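Local coordinates for caprin-1 (PDB 4WBE), which binds mRNAs to regulate their transport, translation or stability, and is essential for forming cytoplasmic stress granules, at residues Asp31-Asp36 / Ser112-Ser117; Pro45-Glu50 / Val106-Gln111. All blocks are in the same frame, centred on the assembly; numbering follows the deposited sequence.

Contact 1 of 2, residues Asp31-Asp36 / Ser112-Ser117; sequences DEVRTD and SNYFDS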
ATOM      1  N   ASP A  31     -15.141 -15.337  -0.906  1.00 36.86           N
ATOM      2  CA  ASP A  31     -16.374 -15.620  -1.630  1.00 37.45           C
ATOM      3  C   ASP A  31     -17.594 -15.056  -0.906  1.00 32.14           C
ATOM      4  O   ASP A  31     -18.531 -14.573  -1.542  1.00 35.90           O
ATOM      5  CB  ASP A  31     -16.542 -17.130  -1.864  1.00 46.17           C
ATOM      6  CG  ASP A  31     -15.561 -17.681  -2.895  1.00 56.16           C
ATOM      7  OD1 ASP A  31     -15.283 -16.987  -3.899  1.00 56.56           O
ATOM      8  OD2 ASP A  31     -15.078 -18.819  -2.705  1.00 60.78           O
ATOM      9  N   GLU A  32     -17.574 -15.104   0.421  1.00 34.09           N
ATOM     10  CA  GLU A  32     -18.690 -14.599   1.214  1.00 36.39           C
ATOM     11  C   GLU A  32     -18.842 -13.081   1.017  1.00 30.77           C
ATOM     12  O   GLU A  32     -19.957 -12.562   0.927  1.00 32.36           O
ATOM     13  CB  GLU A  32     -18.466 -14.918   2.693  1.00 44.69           C
ATOM     14  CG  GLU A  32     -18.201 -16.399   2.989  1.00 55.05           C
ATOM     15  CD  GLU A  32     -19.324 -17.331   2.562  1.00 63.35           C
ATOM     16  OE1 GLU A  32     -20.511 -16.970   2.712  1.00 63.40           O
ATOM     17  OE2 GLU A  32     -19.007 -18.440   2.077  1.00 68.12           O
ATOM     18  N   VAL A  33     -17.715 -12.375   0.948  1.00 36.43           N
ATOM     19  CA  VAL A  33     -17.724 -10.931   0.702  1.00 29.76           C
ATOM     20  C   VAL A  33     -18.313 -10.586  -0.667  1.00 29.49           C
ATOM     21  O   VAL A  33     -19.146  -9.685  -0.787  1.00 32.12           O
ATOM     22  CB  VAL A  33     -16.308 -10.324   0.835  1.00 29.68           C
ATOM     23  CG1 VAL A  33     -16.270  -8.887   0.314  1.00 28.16           C
ATOM     24  CG2 VAL A  33     -15.836 -10.389   2.288  1.00 26.78           C
ATOM     25  N   ARG A  34     -17.878 -11.311  -1.691  1.00 32.28           N
ATOM     26  CA  ARG A  34     -18.371 -11.111  -3.049  1.00 32.86           C
ATOM     27  C   ARG A  34     -19.879 -11.326  -3.127  1.00 37.82           C
ATOM     28  O   ARG A  34     -20.591 -10.575  -3.801  1.00 36.56           O
ATOM     29  CB  ARG A  34     -17.643 -12.054  -4.008  1.00 35.43           C
ATOM     30  CG  ARG A  34     -16.133 -11.864  -4.010  1.00 32.90           C
ATOM     31  CD  ARG A  34     -15.433 -12.952  -4.807  1.00 30.36           C
ATOM     32  NE  ARG A  34     -15.578 -12.798  -6.251  1.00 35.75           N
ATOM     33  CZ  ARG A  34     -14.713 -12.153  -7.026  1.00 35.72           C
ATOM     34  NH1 ARG A  34     -13.633 -11.596  -6.495  1.00 30.89           N
ATOM     35  NH2 ARG A  34     -14.922 -12.072  -8.332  1.00 35.07           N
ATOM     36  N   THR A  35     -20.353 -12.355  -2.431  1.00 33.38           N
ATOM     37  CA  THR A  35     -21.774 -12.655  -2.377  1.00 39.43           C
ATOM     38  C   THR A  35     -22.549 -11.503  -1.756  1.00 37.13           C
ATOM     39  O   THR A  35     -23.537 -11.032  -2.323  1.00 37.93           O
ATOM     40  CB  THR A  35     -22.048 -13.929  -1.552  1.00 44.40           C
ATOM     41  OG1 THR A  35     -21.479 -15.065  -2.216  1.00 47.46           O
ATOM     42  CG2 THR A  35     -23.543 -14.142  -1.386  1.00 49.13           C
ATOM     43  N   ASP A  36     -22.091 -11.047  -0.594  1.00 41.12           N
ATOM     44  CA  ASP A  36     -22.741  -9.947   0.109  1.00 40.92           C
ATOM     45  C   ASP A  36     -22.825  -8.662  -0.727  1.00 39.71           C
ATOM     46  O   ASP A  36     -23.825  -7.949  -0.669  1.00 43.00           O
ATOM     47  CB  ASP A  36     -22.017  -9.661   1.427  1.00 37.56           C
ATOM     48  CG  ASP A  36     -22.131 -10.801   2.426  1.00 43.29           C
ATOM     49  OD1 ASP A  36     -22.989 -11.689   2.234  1.00 50.15           O
ATOM     50  OD2 ASP A  36     -21.361 -10.801   3.409  1.00 41.65           O
ATOM     51  N   SER A 112     -20.708   2.281   0.601  1.00 22.31           N
ATOM     52  CA  SER A 112     -21.752   1.342   0.979  1.00 27.58           C
ATOM     53  C   SER A 112     -21.691   1.079   2.478  1.00 31.13           C
ATOM     54  O   SER A 112     -22.673   0.653   3.087  1.00 31.65           O
ATOM     55  CB  SER A 112     -21.554   0.026   0.234  1.00 23.25           C
ATOM     56  OG  SER A 112     -20.524  -0.726   0.839  1.00 23.53           O
ATOM     57  N   ASN A 113     -20.513   1.323   3.048  1.00 25.61           N
ATOM     58  CA  ASN A 113     -20.210   1.053   4.451  1.00 22.44           C
ATOM     59  C   ASN A 113     -20.246  -0.420   4.856  1.00 23.94           C
ATOM     60  O   ASN A 113     -20.289  -0.740   6.042  1.00 25.40           O
ATOM     61  CB  ASN A 113     -21.039   1.934   5.384  1.00 34.77           C
ATOM     62  CG  ASN A 113     -20.792   3.403   5.137  1.00 33.54           C
ATOM     63  OD1 ASN A 113     -19.672   3.812   4.785  1.00 27.85           O
ATOM     64  ND2 ASN A 113     -21.823   4.207   5.318  1.00 32.76           N
ATOM     65  N   TYR A 114     -20.234  -1.306   3.863  1.00 24.98           N
ATOM     66  CA  TYR A 114     -20.157  -2.743   4.122  1.00 24.98           C
ATOM     67  C   TYR A 114     -18.937  -3.053   4.984  1.00 26.70           C
ATOM     68  O   TYR A 114     -19.010  -3.832   5.939  1.00 25.05           O
ATOM     69  CB  TYR A 114     -20.069  -3.520   2.802  1.00 25.01           C
ATOM     70  CG  TYR A 114     -19.854  -5.009   2.979  1.00 25.18           C
ATOM     71  CD1 TYR A 114     -20.929  -5.856   3.228  1.00 31.44           C
ATOM     72  CD2 TYR A 114     -18.588  -5.569   2.877  1.00 19.94           C
ATOM     73  CE1 TYR A 114     -20.748  -7.218   3.394  1.00 32.13           C
ATOM     74  CE2 TYR A 114     -18.393  -6.937   3.040  1.00 25.31           C
ATOM     75  CZ  TYR A 114     -19.480  -7.756   3.294  1.00 30.64           C
ATOM     76  OH  TYR A 114     -19.293  -9.110   3.457  1.00 31.20           O
ATOM     77  N   PHE A 115     -17.821  -2.409   4.651  1.00 24.55           N
ATOM     78  CA  PHE A 115     -16.550  -2.682   5.303  1.00 23.68           C
ATOM     79  C   PHE A 115     -16.338  -1.918   6.612  1.00 27.29           C
ATOM     80  O   PHE A 115     -15.251  -1.967   7.192  1.00 31.91           O
ATOM     81  CB  PHE A 115     -15.383  -2.466   4.330  1.00 20.04           C
ATOM     82  CG  PHE A 115     -15.338  -3.478   3.222  1.00 17.67           C
ATOM     83  CD1 PHE A 115     -14.912  -4.778   3.473  1.00 19.09           C
ATOM     84  CD2 PHE A 115     -15.719  -3.137   1.933  1.00 16.65           C
ATOM     85  CE1 PHE A 115     -14.874  -5.722   2.457  1.00 15.60           C
ATOM     86  CE2 PHE A 115     -15.684  -4.071   0.910  1.00 16.48           C
ATOM     87  CZ  PHE A 115     -15.259  -5.367   1.170  1.00 17.59           C
ATOM     88  N   ASP A 116     -17.371  -1.210   7.070  1.00 22.66           N
ATOM     89  CA  ASP A 116     -17.334  -0.577   8.383  1.00 25.17           C
ATOM     90  C   ASP A 116     -17.521  -1.620   9.485  1.00 31.39           C
ATOM     91  O   ASP A 116     -17.156  -1.386  10.637  1.00 33.66           O
ATOM     92  CB  ASP A 116     -18.381   0.530   8.510  1.00 25.47           C
ATOM     93  CG  ASP A 116     -17.967   1.811   7.815  1.00 26.66           C
ATOM     94  OD1 ASP A 116     -16.815   1.902   7.336  1.00 22.95           O
ATOM     95  OD2 ASP A 116     -18.800   2.737   7.762  1.00 27.98           O
ATOM     96  N   SER A 117     -18.087  -2.771   9.140  1.00 40.01           N
ATOM     97  CA  SER A 117     -18.136  -3.855  10.103  1.00 45.00           C
ATOM     98  C   SER A 117     -17.010  -4.814   9.745  1.00 45.31           C
ATOM     99  O   SER A 117     -16.577  -4.869   8.590  1.00 43.13           O
ATOM    100  CB  SER A 117     -19.476  -4.592  10.032  1.00 47.52           C
ATOM    101  OG  SER A 117     -20.572  -3.703   9.928  1.00 52.10           O
TER
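Y114 reaches across to D36 and gives its phenolic hydrogen to the carboxylate: OH lies 2.7 Å from D36 OD2, on the anti lone pair, the one turned away from the other carboxylate oxygen. OD2 sits in the plane of the tyrosine ring, at its edge, while the carboxylate itself is tilted 60° from that plane. The CB of D36 also rests against the ring, 3.4 Å from Y114 CE1, so the aspartate adds an apolar contact to its hydrogen bond. Tyrosine suits this place because its flat body can pack while its hydroxyl still meets a polar group near the surface.

Deeper in, V33 meets both aromatic side chains with one methyl. Its CG1 stands 4.0 Å from Y114 CE2 and 3.8 Å from F115 CZ; valine, compact and wholly apolar, suits a buried place between helix 31-39 and two aromatic rings. With CG of Y114 anti to the backbone N (chi1 175°), the tyrosine extends out to helix 31-39. F115 is buried beneath it, with Y114 CD2 3.5 Å above the plane of the phenylalanine ring, over its centre.

The backbone places these rings. S112 OG accepts from Y114 N at 3.1 Å, a nearly straight bond (167°) that closes an ST turn, and N113 takes positive phi where the chain leaves helix 99-111. Farther out, Y23, V24 and K27 of helix 2-27 touch F115. L72 of the second subunit packs on it as well, and D116 forms a salt bridge with R71 of that subunit. The 3-10 turn 114-116 thus ties the end of helix 99-111 to helix 31-39 within the all-helical dimerization domain of caprin-1, at the subunit interface.

Contact 2 of 2, residues Pro45-Glu50 / Val106-Gln111; sequences PILSEE and VERVFQ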
ATOM      1  N   PRO A  45     -28.046  -4.331  -4.917  1.00 47.45           N
ATOM      2  CA  PRO A  45     -26.641  -4.700  -5.126  1.00 45.44           C
ATOM      3  C   PRO A  45     -25.673  -3.532  -4.979  1.00 38.45           C
ATOM      4  O   PRO A  45     -25.975  -2.407  -5.383  1.00 38.71           O
ATOM      5  CB  PRO A  45     -26.626  -5.191  -6.579  1.00 46.43           C
ATOM      6  CG  PRO A  45     -28.033  -5.601  -6.862  1.00 49.27           C
ATOM      7  CD  PRO A  45     -28.874  -4.630  -6.097  1.00 49.33           C
ATOM      8  N   ILE A  46     -24.527  -3.804  -4.370  1.00 36.58           N
ATOM      9  CA  ILE A  46     -23.434  -2.845  -4.333  1.00 32.51           C
ATOM     10  C   ILE A  46     -22.596  -2.983  -5.606  1.00 32.41           C
ATOM     11  O   ILE A  46     -22.197  -1.983  -6.204  1.00 32.57           O
ATOM     12  CB  ILE A  46     -22.590  -2.974  -3.054  1.00 32.12           C
ATOM     13  CG1 ILE A  46     -23.492  -2.796  -1.830  1.00 30.81           C
ATOM     14  CG2 ILE A  46     -21.471  -1.930  -3.036  1.00 29.92           C
ATOM     15  CD1 ILE A  46     -22.859  -3.215  -0.523  1.00 30.46           C
ATOM     16  N   LEU A  47     -22.331  -4.226  -6.010  1.00 38.59           N
ATOM     17  CA  LEU A  47     -21.572  -4.508  -7.228  1.00 40.53           C
ATOM     18  C   LEU A  47     -22.310  -5.489  -8.131  1.00 43.11           C
ATOM     19  O   LEU A  47     -23.009  -6.375  -7.651  1.00 48.81           O
ATOM     20  CB  LEU A  47     -20.209  -5.114  -6.875  1.00 38.87           C
ATOM     21  CG  LEU A  47     -19.189  -4.252  -6.148  1.00 40.25           C
ATOM     22  CD1 LEU A  47     -17.869  -4.994  -6.005  1.00 40.34           C
ATOM     23  CD2 LEU A  47     -18.981  -2.946  -6.887  1.00 40.89           C
ATOM     24  N   SER A  48     -22.165  -5.317  -9.442  1.00 37.22           N
ATOM     25  CA  SER A  48     -22.568  -6.346 -10.387  1.00 37.56           C
ATOM     26  C   SER A  48     -21.401  -7.313 -10.496  1.00 41.19           C
ATOM     27  O   SER A  48     -20.291  -6.995 -10.064  1.00 36.95           O
ATOM     28  CB  SER A  48     -22.862  -5.738 -11.761  1.00 39.12           C
ATOM     29  OG  SER A  48     -21.679  -5.254 -12.365  1.00 35.24           O
ATOM     30  N   GLU A  49     -21.645  -8.487 -11.068  1.00 43.61           N
ATOM     31  CA  GLU A  49     -20.578  -9.458 -11.275  1.00 43.71           C
ATOM     32  C   GLU A  49     -19.542  -8.884 -12.239  1.00 39.38           C
ATOM     33  O   GLU A  49     -18.348  -9.157 -12.125  1.00 38.14           O
ATOM     34  CB  GLU A  49     -21.152 -10.773 -11.812  1.00 48.30           C
ATOM     35  CG  GLU A  49     -20.119 -11.855 -12.119  1.00 49.87           C
ATOM     36  CD  GLU A  49     -19.344 -12.327 -10.899  1.00 52.94           C
ATOM     37  OE1 GLU A  49     -19.972 -12.698  -9.886  1.00 53.36           O
ATOM     38  OE2 GLU A  49     -18.098 -12.351 -10.965  1.00 53.18           O
ATOM     39  N   GLU A  50     -20.024  -8.080 -13.177  1.00 32.62           N
ATOM     40  CA  GLU A  50     -19.185  -7.442 -14.181  1.00 37.26           C
ATOM     41  C   GLU A  50     -18.222  -6.449 -13.535  1.00 35.91           C
ATOM     42  O   GLU A  50     -17.034  -6.414 -13.864  1.00 33.86           O
ATOM     43  CB  GLU A  50     -20.058  -6.739 -15.223  1.00 43.67           C
ATOM     44  CG  GLU A  50     -21.129  -7.634 -15.861  1.00 56.47           C
ATOM     45  CD  GLU A  50     -22.367  -7.818 -14.987  1.00 62.96           C
ATOM     46  OE1 GLU A  50     -23.250  -6.937 -14.996  1.00 64.73           O
ATOM     47  OE2 GLU A  50     -22.450  -8.850 -14.287  1.00 62.77           O
ATOM     48  N   VAL A 106     -15.096   1.901  -6.972  1.00 21.71           N
ATOM     49  CA  VAL A 106     -14.454   1.890  -5.659  1.00 16.82           C
ATOM     50  C   VAL A 106     -15.184   2.804  -4.675  1.00 17.62           C
ATOM     51  O   VAL A 106     -15.403   2.444  -3.515  1.00 16.04           O
ATOM     52  CB  VAL A 106     -12.960   2.300  -5.752  1.00 18.23           C
ATOM     53  CG1 VAL A 106     -12.381   2.522  -4.365  1.00 11.08           C
ATOM     54  CG2 VAL A 106     -12.159   1.229  -6.480  1.00 17.84           C
ATOM     55  N   GLU A 107     -15.555   3.991  -5.143  1.00 16.84           N
ATOM     56  CA  GLU A 107     -16.313   4.922  -4.311  1.00 18.70           C
ATOM     57  C   GLU A 107     -17.624   4.314  -3.810  1.00 19.44           C
ATOM     58  O   GLU A 107     -17.983   4.473  -2.641  1.00 18.41           O
ATOM     59  CB  GLU A 107     -16.612   6.213  -5.072  1.00 16.99           C
ATOM     60  CG  GLU A 107     -15.421   7.149  -5.225  1.00 19.77           C
ATOM     61  CD  GLU A 107     -15.722   8.289  -6.174  1.00 22.34           C
ATOM     62  OE1 GLU A 107     -16.400   8.044  -7.192  1.00 30.10           O
ATOM     63  OE2 GLU A 107     -15.301   9.427  -5.896  1.00 27.13           O
ATOM     64  N   ARG A 108     -18.342   3.621  -4.687  1.00 22.86           N
ATOM     65  CA  ARG A 108     -19.600   3.003  -4.279  1.00 26.43           C
ATOM     66  C   ARG A 108     -19.370   1.913  -3.235  1.00 24.93           C
ATOM     67  O   ARG A 108     -20.165   1.763  -2.300  1.00 25.22           O
ATOM     68  CB  ARG A 108     -20.409   2.468  -5.469  1.00 33.51           C
ATOM     69  CG  ARG A 108     -21.139   3.550  -6.262  1.00 37.90           C
ATOM     70  CD  ARG A 108     -22.164   2.952  -7.224  1.00 44.80           C
ATOM     71  NE  ARG A 108     -21.561   2.160  -8.289  1.00 45.09           N
ATOM     72  CZ  ARG A 108     -21.624   0.833  -8.339  1.00 50.82           C
ATOM     73  NH1 ARG A 108     -22.267   0.159  -7.396  1.00 56.26           N
ATOM     74  NH2 ARG A 108     -21.050   0.181  -9.333  1.00 46.65           N
ATOM     75  N   VAL A 109     -18.287   1.154  -3.394  1.00 21.69           N
ATOM     76  CA  VAL A 109     -17.923   0.137  -2.409  1.00 16.10           C
ATOM     77  C   VAL A 109     -17.577   0.769  -1.055  1.00 15.88           C
ATOM     78  O   VAL A 109     -18.125   0.365  -0.023  1.00 17.86           O
ATOM     79  CB  VAL A 109     -16.747  -0.736  -2.893  1.00 15.65           C
ATOM     80  CG1 VAL A 109     -16.317  -1.699  -1.798  1.00 13.14           C
ATOM     81  CG2 VAL A 109     -17.140  -1.513  -4.135  1.00 19.78           C
ATOM     82  N   PHE A 110     -16.690   1.764  -1.069  1.00 15.96           N
ATOM     83  CA  PHE A 110     -16.348   2.521   0.133  1.00 13.48           C
ATOM     84  C   PHE A 110     -17.595   3.069   0.824  1.00 20.09           C
ATOM     85  O   PHE A 110     -17.762   2.939   2.039  1.00 21.21           O
ATOM     86  CB  PHE A 110     -15.460   3.720  -0.226  1.00 14.77           C
ATOM     87  CG  PHE A 110     -14.013   3.377  -0.476  1.00 15.88           C
ATOM     88  CD1 PHE A 110     -13.513   2.124  -0.160  1.00 14.41           C
ATOM     89  CD2 PHE A 110     -13.151   4.323  -1.017  1.00 13.93           C
ATOM     90  CE1 PHE A 110     -12.165   1.813  -0.380  1.00 16.75           C
ATOM     91  CE2 PHE A 110     -11.802   4.022  -1.239  1.00 14.39           C
ATOM     92  CZ  PHE A 110     -11.312   2.766  -0.919  1.00 15.70           C
ATOM     93  N   GLN A 111     -18.463   3.693   0.036  1.00 14.75           N
ATOM     94  CA  GLN A 111     -19.592   4.444   0.569  1.00 20.76           C
ATOM     95  C   GLN A 111     -20.773   3.555   0.964  1.00 26.83           C
ATOM     96  O   GLN A 111     -21.726   4.011   1.584  1.00 29.99           O
ATOM     97  CB  GLN A 111     -19.990   5.564  -0.402  1.00 22.51           C
ATOM     98  CG  GLN A 111     -18.919   6.672  -0.476  1.00 20.94           C
ATOM     99  CD  GLN A 111     -19.161   7.689  -1.581  1.00 23.45           C
ATOM    100  OE1 GLN A 111     -20.285   7.877  -2.036  1.00 31.97           O
ATOM    101  NE2 GLN A 111     -18.093   8.340  -2.027  1.00 22.17           N
TER
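I46 and L47 pack against V109 and R108 where the connection between helices 31-39 and 49-62 runs past helix 99-111 of the all-helical dimerization domain. The two backbones come closest at I46 and V109, whose CA atoms are 6.6 Å apart. I46 lays its CG2 methyl over the helix backbone, 4.2 Å from V109 CA and 4.0 Å from R108 O; this second branch of the isoleucine, anti to the backbone N, is the one that reaches the helix. Both I46 and L47 are also tied to L37 of helix 31-39 by backbone hydrogen bonds, which fixes the connection between two helices. The carbonyl oxygen of I46 accepts a bent hydrogen bond from R108 NH1, near the guanidinium plane, though its modelled length is doubtfully short.

S48, past L47, starts the next helix as its N-cap, its OG accepting from E51 N. E51 also forms a salt bridge with R108 NH2, which gives the exposed guanidinium a charged partner on helix 49-62; the arginine chain bends at chi3 (-66°) on its way there.

L47 itself, between these polar neighbours, is buried. L52 and L55 cover it from helix 49-62, and V24 of helix 2-27 lies against V109, so leucine and valine join a shared apolar core. The forked end of the leucine does the touching, crossing the valine at about a right angle, with CD2 3.6 Å from V109 CG2.

Overall arrangement
Contacts 1 and 2 are neighbours on the same side of the chain's centre, their centres about 10 Å apart. Along the sequence, 45-50 and 106-111 both fall between the two segments of contact 1, and 106-111 runs directly into 112-117. They also meet in space: I46 CD1 packs 3.6 Å from S112 CB, and F115 CE2 lies 3.7 Å from V109 CG1. S112 OG, hydrogen-bonded to V109 O, links them further. Together they hold the end of helix 99-111 and the turn after it against helix 31-39 and the connection to helix 49-62. F115 of contact 1 and F110, on the segment 106-111, both pack on L72 of the second subunit.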